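Local coordinates for OxsB protein (Bacillus megaterium, PDB 5UL3) that catalyses the cobalamin- and S-adenosylmethionine-dependent radical ring contraction of dAMP to an oxetane aldehyde in oxetanocin A biosynthesis, at residues A[506-510]-A[511-515]; A[587-590]-A[591-595]; A[625-628]-A[629-632]; A[705-709]-A[710-714]. One frame throughout, in Å; residues are numbered along the deposited sequence. Where two conformers were deposited one is given.

Interaction 1 (A[506-510]-A[511-515]); sequences GDMTY and EELYD
The carboxylate of Glu-512 is met from above its plane, 44° out of it, by the N-H of Thr-509, which reaches OE1 at 3.1 Å; CA of Met-508 lies 3.3 Å from the same OE1. The ring of Tyr-510 turns to helix 410-426, where the His-421 ring meets it at about 65° between planes and ND1 of His-421 bonds to its hydroxyl.
Thr-509 is the N-cap, and it repays Glu-512: its OG1 accepts the N-H of Glu-512 at 3.1 Å. Chi1 of Thr-509 (66°) sets OG1 between its backbone N and carbonyl carbon, where it faces the first turn, and CG of Glu-512 packs beside it. The reciprocal pair is a capping box. Outside it, the bent chain of Met-508 brings Met-508 CE to 4.1 Å from Leu-513 CB, a hydrophobic staple between the residue before the cap and the fourth residue after it.
Two N-H groups at the helix start are thus satisfied by side chains, and the negative carboxylate probably also interacts favourably with the positive end of the helix dipole.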
# COMPACT_ATOMS: atom_id res chain seq x y z
N GLY A 506 -28.21 -4.86 -19.08
CA GLY A 506 -29.57 -5.16 -19.46
C GLY A 506 -29.83 -6.65 -19.53
O GLY A 506 -29.76 -7.36 -18.52
N ASP A 507 -30.12 -7.15 -20.73
CA ASP A 507 -30.40 -8.57 -20.90
C ASP A 507 -29.30 -9.29 -21.66
O ASP A 507 -29.50 -10.45 -22.05
CB ASP A 507 -31.76 -8.76 -21.57
CG ASP A 507 -32.91 -8.58 -20.60
OD1 ASP A 507 -33.18 -9.53 -19.82
OD2 ASP A 507 -33.50 -7.49 -20.58
N MET A 508 -28.16 -8.65 -21.87
CA MET A 508 -27.00 -9.35 -22.41
C MET A 508 -26.51 -10.40 -21.43
O MET A 508 -26.56 -10.22 -20.21
CB MET A 508 -25.87 -8.37 -22.71
CG MET A 508 -26.27 -7.16 -23.51
SD MET A 508 -24.84 -6.11 -23.77
CE MET A 508 -23.92 -7.18 -24.85
N THR A 509 -26.04 -11.52 -21.97
CA THR A 509 -25.29 -12.45 -21.15
C THR A 509 -23.84 -11.98 -21.04
O THR A 509 -23.38 -11.12 -21.81
CB THR A 509 -25.34 -13.85 -21.75
OG1 THR A 509 -24.65 -13.83 -23.00
CG2 THR A 509 -26.79 -14.31 -21.97
N TYR A 510 -23.12 -12.56 -20.09
CA TYR A 510 -21.70 -12.23 -19.97
C TYR A 510 -20.95 -12.55 -21.26
O TYR A 510 -20.12 -11.76 -21.72
CB TYR A 510 -21.09 -12.96 -18.78
CG TYR A 510 -21.54 -12.40 -17.45
CD1 TYR A 510 -21.29 -11.07 -17.12
CD2 TYR A 510 -22.23 -13.19 -16.53
CE1 TYR A 510 -21.71 -10.54 -15.91
CE2 TYR A 510 -22.65 -12.67 -15.31
CZ TYR A 510 -22.39 -11.34 -15.01
OH TYR A 510 -22.79 -10.80 -13.82
N GLU A 511 -21.28 -13.69 -21.88
CA GLU A 511 -20.61 -14.07 -23.12
C GLU A 511 -20.90 -13.09 -24.24
O GLU A 511 -20.02 -12.78 -25.05
CB GLU A 511 -21.02 -15.49 -23.52
CG GLU A 511 -20.40 -15.97 -24.83
CD GLU A 511 -20.63 -17.45 -25.08
OE1 GLU A 511 -21.41 -18.07 -24.32
OE2 GLU A 511 -20.03 -18.00 -26.03
N GLU A 512 -22.14 -12.58 -24.32
CA GLU A 512 -22.45 -11.61 -25.36
C GLU A 512 -21.69 -10.31 -25.14
O GLU A 512 -21.14 -9.73 -26.09
CB GLU A 512 -23.96 -11.34 -25.39
CG GLU A 512 -24.81 -12.54 -25.84
CD GLU A 512 -26.31 -12.26 -25.77
OE1 GLU A 512 -26.74 -11.39 -24.98
OE2 GLU A 512 -27.07 -12.92 -26.52
N LEU A 513 -21.64 -9.84 -23.89
CA LEU A 513 -20.88 -8.64 -23.57
C LEU A 513 -19.41 -8.84 -23.90
O LEU A 513 -18.77 -7.98 -24.52
CB LEU A 513 -21.06 -8.29 -22.10
CG LEU A 513 -20.22 -7.11 -21.62
CD1 LEU A 513 -20.60 -5.86 -22.39
CD2 LEU A 513 -20.41 -6.91 -20.11
N TYR A 514 -18.84 -9.97 -23.47
CA TYR A 514 -17.45 -10.30 -23.76
C TYR A 514 -17.18 -10.30 -25.26
O TYR A 514 -16.22 -9.67 -25.72
CB TYR A 514 -17.10 -11.66 -23.15
CG TYR A 514 -15.66 -12.08 -23.32
CD1 TYR A 514 -14.67 -11.59 -22.47
CD2 TYR A 514 -15.30 -13.00 -24.30
CE1 TYR A 514 -13.35 -11.99 -22.61
CE2 TYR A 514 -13.98 -13.40 -24.44
CZ TYR A 514 -13.01 -12.89 -23.61
OH TYR A 514 -11.71 -13.30 -23.76
N ASP A 515 -18.01 -11.01 -26.03
CA ASP A 515 -17.76 -11.11 -27.47
C ASP A 515 -17.84 -9.74 -28.14
O ASP A 515 -17.03 -9.43 -29.02
CB ASP A 515 -18.76 -12.08 -28.10
CG ASP A 515 -18.43 -13.53 -27.81
OD1 ASP A 515 -17.24 -13.83 -27.58
OD2 ASP A 515 -19.36 -14.36 -27.83

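Interaction 2 (A[587-590]-A[591-595]); sequences DKTN and GNLSE. With EDO (1,2-ethanediol), chain Q.
Asn-590, Gly-591 and Thr-589 carry most of this contact, which is the first turns of helix 588-617, begun by Asp-587 as N-cap. The cap bond runs to Asn-590: its N-H reaches OD1 of Asp-587 at 3.1 Å, from above the carboxylate plane. OD2 of Asp-587 is taken by the N-H of Gly-482.
The side chain of Asn-590 does not return a bond to Asp-587, so no capping box forms. With CG beside its backbone N (chi1 -71°), the amide points off the helix, and ND2 donates to the carbonyls of Gly-482 and Met-480, so this buried group ties the turn to the loop before helix 484-493. Its OD1 passes CD1 of Leu-593 at 4.1 Å, the two side chains lying at a slant.
Gly-591 contributes backbone alone: its N-H binds the Asp-587 carbonyl O at 2.9 Å, the first regular helical bond. One turn on, Ser-594 N bonds to Asn-590 O, while Ser-594 OG pairs with Ser-543 OG; the Ser-594 side chain is about 9 Å from that of Glu-545, which binds S-adenosylmethionine.
Thr-589 presents its carbonyl to Leu-593 N at 2.8 Å, and CG of Leu-593 rests 3.4 Å from that same Thr-589 O. Leu-593 then continues onto Leu-644 and Leu-648 of helix 620-648. Thr-589 OG1 shares a 2.9 Å hydrogen bond with O2 of an ethanediol, probably from the crystallisation liquor, in which either hydroxyl could be the donor.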
# COMPACT_ATOMS: atom_id res chain seq x y z
N ASP A 587 21.24 3.84 -23.83
CA ASP A 587 21.05 4.69 -25.00
C ASP A 587 21.04 6.15 -24.52
O ASP A 587 20.09 6.58 -23.86
CB ASP A 587 19.76 4.31 -25.72
CG ASP A 587 19.51 5.10 -26.98
OD1 ASP A 587 19.58 6.35 -26.95
OD2 ASP A 587 19.19 4.47 -28.01
N LYS A 588 22.10 6.90 -24.85
CA LYS A 588 22.24 8.27 -24.33
C LYS A 588 21.10 9.18 -24.73
O LYS A 588 20.72 10.08 -23.97
CB LYS A 588 23.56 8.89 -24.79
CG LYS A 588 24.81 8.43 -24.06
CD LYS A 588 25.96 9.40 -24.31
CE LYS A 588 27.31 8.83 -23.87
NZ LYS A 588 27.76 7.72 -24.76
N THR A 589 20.55 8.99 -25.94
CA THR A 589 19.39 9.79 -26.35
C THR A 589 18.21 9.53 -25.42
O THR A 589 17.59 10.48 -24.90
CB THR A 589 19.02 9.47 -27.79
OG1 THR A 589 20.15 9.68 -28.65
CG2 THR A 589 17.89 10.36 -28.25
N ASN A 590 17.88 8.26 -25.21
CA ASN A 590 16.80 7.91 -24.29
C ASN A 590 17.07 8.45 -22.89
O ASN A 590 16.16 8.98 -22.24
CB ASN A 590 16.60 6.40 -24.28
CG ASN A 590 16.00 5.90 -25.58
OD1 ASN A 590 15.47 6.70 -26.35
ND2 ASN A 590 16.05 4.60 -25.81
N GLY A 591 18.31 8.34 -22.40
CA GLY A 591 18.66 8.97 -21.13
C GLY A 591 18.43 10.48 -21.13
O GLY A 591 17.96 11.05 -20.13
N ASN A 592 18.77 11.14 -22.23
CA ASN A 592 18.54 12.58 -22.32
C ASN A 592 17.05 12.90 -22.35
O ASN A 592 16.62 13.91 -21.78
CB ASN A 592 19.22 13.16 -23.57
CG ASN A 592 20.73 13.12 -23.48
OD1 ASN A 592 21.30 12.95 -22.40
ND2 ASN A 592 21.39 13.29 -24.63
N LEU A 593 16.26 12.07 -23.02
CA LEU A 593 14.82 12.30 -23.07
C LEU A 593 14.18 12.09 -21.70
O LEU A 593 13.30 12.85 -21.29
CB LEU A 593 14.18 11.37 -24.10
CG LEU A 593 14.43 11.68 -25.58
CD1 LEU A 593 13.94 10.48 -26.38
CD2 LEU A 593 13.69 12.93 -25.97
N SER A 594 14.63 11.06 -20.98
CA SER A 594 14.14 10.83 -19.62
C SER A 594 14.50 12.00 -18.71
O SER A 594 13.66 12.49 -17.95
CB SER A 594 14.72 9.52 -19.08
OG SER A 594 14.60 9.45 -17.66
N GLU A 595 15.75 12.47 -18.79
CA GLU A 595 16.17 13.61 -18.00
C GLU A 595 15.34 14.85 -18.32
O GLU A 595 14.92 15.57 -17.40
CB GLU A 595 17.66 13.91 -18.23
CG GLU A 595 18.21 15.05 -17.40
CD GLU A 595 19.66 15.38 -17.73
OE1 GLU A 595 19.94 15.78 -18.89
OE2 GLU A 595 20.53 15.24 -16.84
C1 EDO Q . 24.33 12.13 -27.87
O1 EDO Q . 24.86 11.92 -26.55
C2 EDO Q . 22.84 11.83 -27.86
O2 EDO Q . 22.39 11.49 -29.17

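Interaction 3 (A[625-628]-A[629-632]); sequences KLYS and YMET
Tyr-629 lays its ring over the carbonyl of Lys-625, whose O sits 3.5 Å above the ring plane, over the centre. That oxygen is already gripped twice in its own plane, by the N-H of Tyr-629 and by OG of Ser-628 at 2.8 Å. CD2 of Leu-626 touches CE2 of Tyr-629 at 3.8 Å, and CG of Lys-625, set anti to its backbone N, lies 3.4 Å from Tyr-629 OH, with CD staying near the ring as well.
Met-630 follows, bent at chi3 (-77°), which curls CE back to 3.3 Å from the carbonyl O of Leu-626, while its side chain crosses that of Tyr-627 at about a right angle, Met-630 CE 4.1 Å from Tyr-627 CD1. Glu-631 crosses Tyr-627 similarly, its OE2 at the ring edge, 3.5 Å from CE2 of Tyr-627; the carboxylate and ring planes are 54° apart. Thr-632 closes the turn with two donors, N and OG1, reaching Ser-628 O from opposite faces of the carbonyl plane.
Helix 620-648 sits between two others: Leu-626 and Met-630 lean on helix 588-617, whereas Thr-632 and Tyr-629 face helix 683-709, where Tyr-629 OH bonds to Asp-707 OD2.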
# COMPACT_ATOMS: atom_id res chain seq x y z
N LYS A 625 -13.32 24.02 -13.47
CA LYS A 625 -12.33 24.86 -14.13
C LYS A 625 -10.91 24.39 -13.82
O LYS A 625 -10.09 24.17 -14.73
CB LYS A 625 -12.55 26.33 -13.71
CG LYS A 625 -11.61 27.33 -14.36
CD LYS A 625 -11.71 27.31 -15.87
CE LYS A 625 -12.99 27.94 -16.36
NZ LYS A 625 -12.99 28.06 -17.85
N LEU A 626 -10.60 24.20 -12.54
CA LEU A 626 -9.29 23.72 -12.12
C LEU A 626 -9.00 22.34 -12.71
O LEU A 626 -7.86 22.03 -13.06
CB LEU A 626 -9.21 23.67 -10.60
CG LEU A 626 -9.29 25.02 -9.89
CD1 LEU A 626 -9.63 24.87 -8.41
CD2 LEU A 626 -7.97 25.76 -10.07
N TYR A 627 -10.02 21.48 -12.79
CA TYR A 627 -9.81 20.17 -13.38
C TYR A 627 -9.45 20.30 -14.85
O TYR A 627 -8.58 19.56 -15.36
CB TYR A 627 -11.04 19.29 -13.19
CG TYR A 627 -10.76 17.82 -13.46
CD1 TYR A 627 -10.21 17.01 -12.47
CD2 TYR A 627 -11.04 17.25 -14.69
CE1 TYR A 627 -9.95 15.67 -12.70
CE2 TYR A 627 -10.78 15.90 -14.94
CZ TYR A 627 -10.24 15.12 -13.93
OH TYR A 627 -9.98 13.79 -14.17
N SER A 628 -10.07 21.25 -15.56
CA SER A 628 -9.77 21.42 -16.97
C SER A 628 -8.32 21.85 -17.17
O SER A 628 -7.68 21.44 -18.15
CB SER A 628 -10.74 22.42 -17.62
OG SER A 628 -10.27 23.76 -17.49
N TYR A 629 -7.78 22.67 -16.25
CA TYR A 629 -6.35 22.97 -16.29
C TYR A 629 -5.53 21.68 -16.18
O TYR A 629 -4.56 21.48 -16.92
CB TYR A 629 -5.94 23.89 -15.16
CG TYR A 629 -6.67 25.20 -15.03
CD1 TYR A 629 -7.17 25.87 -16.14
CD2 TYR A 629 -6.82 25.77 -13.79
CE1 TYR A 629 -7.85 27.12 -15.97
CE2 TYR A 629 -7.47 26.97 -13.62
CZ TYR A 629 -7.97 27.64 -14.71
OH TYR A 629 -8.61 28.85 -14.47
N MET A 630 -5.89 20.83 -15.22
CA MET A 630 -5.15 19.59 -15.02
C MET A 630 -5.23 18.69 -16.25
O MET A 630 -4.24 18.06 -16.63
CB MET A 630 -5.65 18.88 -13.77
CG MET A 630 -5.11 19.52 -12.50
SD MET A 630 -5.75 18.77 -10.99
CE MET A 630 -7.34 19.50 -10.98
N GLU A 631 -6.41 18.60 -16.89
CA GLU A 631 -6.52 17.82 -18.12
C GLU A 631 -5.63 18.38 -19.21
O GLU A 631 -5.00 17.62 -19.96
CB GLU A 631 -7.96 17.80 -18.62
CG GLU A 631 -8.98 17.14 -17.71
CD GLU A 631 -10.38 17.25 -18.29
OE1 GLU A 631 -10.78 18.37 -18.68
OE2 GLU A 631 -11.07 16.21 -18.39
N THR A 632 -5.61 19.70 -19.35
CA THR A 632 -4.81 20.32 -20.40
C THR A 632 -3.33 20.10 -20.14
O THR A 632 -2.57 19.79 -21.07
CB THR A 632 -5.16 21.81 -20.48
OG1 THR A 632 -6.54 21.91 -20.83
CG2 THR A 632 -4.33 22.50 -21.53

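Interaction 4 (A[705-709]-A[710-714]); sequences EADLN and KGIIT. With EDO (1,2-ethanediol), chain K.
Asp-707 and Ile-712 are joined first by the backbone. The Asp-707 carbonyl O takes two donors: Ile-712 N at 2.8 Å, in the carbonyl plane, and Ile-713 N at a longer 3.3 Å, well above it. Beside this pair Gly-711 N bonds to Leu-708 O at 3.1 Å, and Lys-710 N keeps the ordinary helical bond to Ala-706 O. The chain can turn here because Gly-711 has a positive phi of 79°.
Apolar contacts back the turn. Ile-713 packs CG1 at 4.0 Å from CB of Leu-708; its chi1 of 61° sets CG1 between its own N and carbonyl carbon, directed back at the last helical turn. CB of Ile-712 lies 4.0 Å from CB of Asp-707.
Bridged polar contacts form a third class. A single water donates to both Leu-708 O and Ile-713 O, stitching the helix end to the departing chain. Asp-707 OD1 and Lys-710 NZ are of opposite charge but 4.9 Å apart; O2 of an ethanediol, probably from the crystallisation liquor, stands between them, donating to OD1 and accepting from Lys-710 NZ at 2.7 Å. The extended Lys-710 chain runs over Ala-706 O to get there. OD2 of Asp-707 is held by Tyr-629, and Thr-714 OG1 by Glu-622, both of helix 620-648.
With its bonds from Ile-712 to Asp-707 and from Gly-711 to Leu-708, the arrangement is a Schellman motif, the glycine-based C-terminal cap that ends helix 683-709.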
# COMPACT_ATOMS: atom_id res chain seq x y z
N GLU A 705 -3.92 32.41 -15.08
CA GLU A 705 -3.64 33.73 -14.52
C GLU A 705 -4.82 34.67 -14.73
O GLU A 705 -5.25 35.36 -13.80
CB GLU A 705 -2.36 34.27 -15.16
CG GLU A 705 -2.06 35.74 -14.83
CD GLU A 705 -0.87 36.29 -15.61
OE1 GLU A 705 -0.81 36.10 -16.85
OE2 GLU A 705 0.02 36.89 -14.98
N ALA A 706 -5.36 34.70 -15.95
CA ALA A 706 -6.50 35.57 -16.23
C ALA A 706 -7.73 35.16 -15.44
O ALA A 706 -8.45 36.02 -14.92
CB ALA A 706 -6.81 35.56 -17.73
N ASP A 707 -7.98 33.85 -15.33
CA ASP A 707 -9.12 33.41 -14.53
C ASP A 707 -8.95 33.81 -13.08
O ASP A 707 -9.93 34.16 -12.40
CB ASP A 707 -9.31 31.89 -14.65
CG ASP A 707 -9.90 31.47 -15.98
OD1 ASP A 707 -10.54 32.30 -16.66
OD2 ASP A 707 -9.74 30.28 -16.34
N LEU A 708 -7.72 33.75 -12.57
CA LEU A 708 -7.48 34.17 -11.20
C LEU A 708 -7.74 35.66 -11.05
O LEU A 708 -8.44 36.10 -10.13
CB LEU A 708 -6.06 33.81 -10.79
CG LEU A 708 -5.59 34.29 -9.42
CD1 LEU A 708 -6.51 33.75 -8.33
CD2 LEU A 708 -4.15 33.82 -9.20
N ASN A 709 -7.18 36.47 -11.97
CA ASN A 709 -7.37 37.92 -11.88
C ASN A 709 -8.84 38.32 -12.04
O ASN A 709 -9.29 39.27 -11.39
CB ASN A 709 -6.52 38.60 -12.95
CG ASN A 709 -5.03 38.49 -12.66
OD1 ASN A 709 -4.63 38.31 -11.51
ND2 ASN A 709 -4.22 38.63 -13.69
N LYS A 710 -9.59 37.61 -12.87
CA LYS A 710 -11.01 37.88 -13.06
C LYS A 710 -11.88 37.41 -11.90
O LYS A 710 -13.08 37.70 -11.89
CB LYS A 710 -11.51 37.22 -14.35
CG LYS A 710 -10.93 37.78 -15.62
CD LYS A 710 -11.32 36.92 -16.81
CE LYS A 710 -10.62 37.39 -18.08
NZ LYS A 710 -10.81 36.42 -19.21
N GLY A 711 -11.33 36.68 -10.94
CA GLY A 711 -12.15 36.11 -9.90
C GLY A 711 -12.90 34.85 -10.29
O GLY A 711 -13.80 34.43 -9.56
N ILE A 712 -12.59 34.26 -11.45
CA ILE A 712 -13.23 33.02 -11.88
C ILE A 712 -12.75 31.86 -11.02
O ILE A 712 -13.53 30.95 -10.70
CB ILE A 712 -12.99 32.81 -13.38
CG1 ILE A 712 -13.80 33.86 -14.15
CG2 ILE A 712 -13.35 31.37 -13.83
CD1 ILE A 712 -13.56 33.87 -15.62
N ILE A 713 -11.48 31.87 -10.60
CA ILE A 713 -11.02 30.94 -9.58
C ILE A 713 -10.52 31.75 -8.39
O ILE A 713 -10.14 32.92 -8.51
CB ILE A 713 -9.92 29.99 -10.10
CG1 ILE A 713 -8.71 30.78 -10.55
CG2 ILE A 713 -10.44 29.13 -11.24
CD1 ILE A 713 -7.58 29.91 -11.13
N THR A 714 -10.53 31.11 -7.22
CA THR A 714 -10.16 31.75 -5.96
C THR A 714 -8.83 31.21 -5.46
O THR A 714 -8.64 29.99 -5.42
CB THR A 714 -11.23 31.52 -4.89
OG1 THR A 714 -12.51 31.94 -5.39
CG2 THR A 714 -10.89 32.31 -3.64
C1 EDO K . -9.15 33.37 -21.11
O1 EDO K . -7.92 34.10 -21.16
C2 EDO K . -9.36 32.84 -19.70
O2 EDO K . -9.86 33.87 -18.85
O HOH W 1 -9.83 35.46 -7.54

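In the fold
Interactions 1 and 2 start helices and interaction 4 ends one, whereas interaction 3 lies within a helix. The start sites use side-chain acceptors for N-H groups, reciprocally in interaction 1 and one way in interaction 2; the end site uses backbone carbonyls and a glycine; interaction 3 adds ring and hydroxyl contacts to regular helical bonds. All four are partly buried, with interaction 4 the richest in exposed residues. Interactions 3 and 4 touch, so early turns of helix 620-648 meet the capped end of helix 683-709 and the loop that leaves it. Interactions 2 and 3 sit on consecutive helices, nearest atoms about 17 Å apart; interactions 1 and 2 touch none of the others.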